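Local atomic coordinates of N-(5'-phosphoribosyl)anthranilate isomerase (Jonesia denitrificans, PDB entry 4WUI), a protein that probably catalyses the isomerisation of N-(5-phosphoribosyl)anthranilate to 1-(2-carboxyphenylamino)-1-deoxyribulose 5-phosphate, the third step of tryptophan biosynthesis from chorismate. Residues 125-130 against 146-151. Residues are numbered along the deposited sequence; the frame is centred on the assembly and turned at random. Where two conformers were deposited one is given.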
loop_
_atom_site.group_PDB
_atom_site.type_symbol
_atom_site.label_atom_id
_atom_site.label_comp_id
_atom_site.label_asym_id
_atom_site.label_seq_id
_atom_site.Cartn_x
_atom_site.Cartn_y
_atom_site.Cartn_z
ATOM N N LEU A 125 -4.694 3.065 8.211
ATOM C CA LEU A 125 -3.366 3.618 8.375
ATOM C C LEU A 125 -2.316 2.656 7.792
ATOM O O LEU A 125 -2.339 1.465 8.106
ATOM C CB LEU A 125 -3.111 3.784 9.870
ATOM C CG LEU A 125 -1.837 4.413 10.344
ATOM C CD1 LEU A 125 -1.691 5.807 9.836
ATOM C CD2 LEU A 125 -1.845 4.428 11.869
ATOM N N LEU A 126 -1.426 3.171 6.953
ATOM C CA LEU A 126 -0.328 2.388 6.426
ATOM C C LEU A 126 0.904 2.836 7.218
ATOM O O LEU A 126 1.235 4.034 7.233
ATOM C CB LEU A 126 -0.224 2.595 4.926
ATOM C CG LEU A 126 0.872 1.788 4.254
ATOM C CD1 LEU A 126 0.507 1.599 2.804
ATOM C CD2 LEU A 126 2.180 2.518 4.348
ATOM N N LEU A 127 1.542 1.885 7.904
ATOM C CA LEU A 127 2.689 2.155 8.755
ATOM C C LEU A 127 3.929 1.542 8.132
ATOM O O LEU A 127 4.014 0.316 7.997
ATOM C CB LEU A 127 2.458 1.567 10.133
ATOM C CG LEU A 127 3.538 1.796 11.167
ATOM C CD1 LEU A 127 3.769 3.279 11.356
ATOM C CD2 LEU A 127 3.113 1.101 12.485
ATOM N N ASP A 128 4.891 2.389 7.782
ATOM C CA ASP A 128 6.117 1.922 7.124
ATOM C C ASP A 128 7.248 1.884 8.127
ATOM O O ASP A 128 7.587 2.900 8.781
ATOM C CB ASP A 128 6.476 2.837 5.953
ATOM C CG ASP A 128 7.583 2.285 5.054
ATOM O OD1 ASP A 128 7.597 1.073 4.790
ATOM O OD2 ASP A 128 8.418 3.077 4.576
ATOM N N ALA A 129 7.845 0.704 8.221
ATOM C CA ALA A 129 8.911 0.389 9.164
ATOM C C ALA A 129 10.089 -0.141 8.347
ATOM O O ALA A 129 10.419 -1.322 8.399
ATOM C CB ALA A 129 8.445 -0.662 10.138
ATOM N N PRO A 130 10.700 0.713 7.523
ATOM C CA PRO A 130 11.712 0.292 6.541
ATOM C C PRO A 130 12.940 -0.414 7.099
ATOM O O PRO A 130 13.557 -1.171 6.330
ATOM C CB PRO A 130 12.097 1.612 5.863
ATOM C CG PRO A 130 11.727 2.645 6.798
ATOM C CD PRO A 130 10.480 2.168 7.443
ATOM N N ARG A 146 3.568 -0.733 19.367
ATOM C CA ARG A 146 3.162 0.339 18.462
ATOM C C ARG A 146 2.119 -0.110 17.444
ATOM O O ARG A 146 1.580 0.725 16.705
ATOM C CB ARG A 146 4.362 0.856 17.697
ATOM C CG ARG A 146 5.479 1.344 18.564
ATOM C CD ARG A 146 6.725 1.574 17.734
ATOM N NE ARG A 146 7.906 1.784 18.557
ATOM C CZ ARG A 146 8.617 0.812 19.138
ATOM N NH1 ARG A 146 8.279 -0.470 19.007
ATOM N NH2 ARG A 146 9.698 1.129 19.851
ATOM N N ARG A 147 1.819 -1.390 17.362
ATOM C CA ARG A 147 0.851 -1.887 16.379
ATOM C C ARG A 147 -0.525 -1.265 16.635
ATOM O O ARG A 147 -1.036 -1.283 17.769
ATOM C CB ARG A 147 0.716 -3.389 16.459
ATOM C CG ARG A 147 1.916 -4.092 15.915
ATOM C CD ARG A 147 1.856 -5.587 16.110
ATOM N NE ARG A 147 2.038 -5.970 17.512
ATOM C CZ ARG A 147 2.025 -7.238 17.902
ATOM N NH1 ARG A 147 1.761 -8.205 17.021
ATOM N NH2 ARG A 147 2.256 -7.542 19.161
ATOM N N PRO A 148 -1.150 -0.685 15.603
ATOM C CA PRO A 148 -2.514 -0.145 15.772
ATOM C C PRO A 148 -3.533 -1.222 16.139
ATOM O O PRO A 148 -3.427 -2.358 15.704
ATOM C CB PRO A 148 -2.829 0.416 14.385
ATOM C CG PRO A 148 -1.513 0.802 13.833
ATOM C CD PRO A 148 -0.603 -0.345 14.275
ATOM N N THR A 149 -4.588 -0.815 16.851
ATOM C CA THR A 149 -5.700 -1.711 17.115
ATOM C C THR A 149 -6.731 -1.757 15.982
ATOM O O THR A 149 -7.545 -2.699 15.945
ATOM C CB THR A 149 -6.422 -1.347 18.428
ATOM O OG1 THR A 149 -6.950 -0.021 18.318
ATOM C CG2 THR A 149 -5.450 -1.419 19.623
ATOM N N GLY A 150 -6.708 -0.763 15.092
ATOM C CA GLY A 150 -7.667 -0.679 13.997
ATOM C C GLY A 150 -7.146 -1.282 12.688
ATOM O O GLY A 150 -6.263 -2.147 12.665
ATOM N N ARG A 151 -7.691 -0.809 11.580
ATOM C CA ARG A 151 -7.354 -1.317 10.250
ATOM C C ARG A 151 -6.057 -0.667 9.776
ATOM O O ARG A 151 -5.975 0.551 9.667
ATOM C CB ARG A 151 -8.504 -1.001 9.283
ATOM C CG ARG A 151 -9.845 -1.605 9.737
ATOM C CD ARG A 151 -11.021 -1.359 8.791
ATOM N NE ARG A 151 -11.381 0.047 8.745
ATOM C CZ ARG A 151 -12.594 0.505 8.484
ATOM N NH1 ARG A 151 -13.591 -0.307 8.191
ATOM N NH2 ARG A 151 -12.786 1.804 8.544
#
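L125 and L127 meet P148 on the outer side of a (βα)8 TIM barrel, where the chain that leaves strand 124-128 comes back over it before entering the neighbouring parallel strand 152-155. The contact illustrates how a connecting segment can be joined to a strand by a small apolar patch, one proline ring and two leucine methyls, together with one backbone hydrogen bond. In L125 CG lies anti to the backbone N (chi1 -177°) and CD2 continues the extended path, ending 4.1 Å from P148 CG; the two side chains cross at nearly a right angle. Two residues on, on the same side of the strand, L127 adds CD2 at 4.4 Å from P148 CD, a looser touch. Both leucines are buried, L125 also lying on R105 and T107 of strand 103-108, and L127 on W152 and L143, while L126, between them, points to the other side of the strand.

Away from this apolar patch the loop opens toward solvent. T149 is exposed, and the ends of R146 and R151 lead away from the strand, R151 NE being held by the carbonyl of E123. R147, which also touches W152, bonds through NE to the carbonyl of A144 and through NH1 to that of T170. At R151 the backbone bonds to the strand; L125 and L127 also bond to L153 of strand 152-155. The bond from L125 N to R151 O is 3.2 Å long, with an N-H...O angle of 164° and the donor in the carbonyl plane.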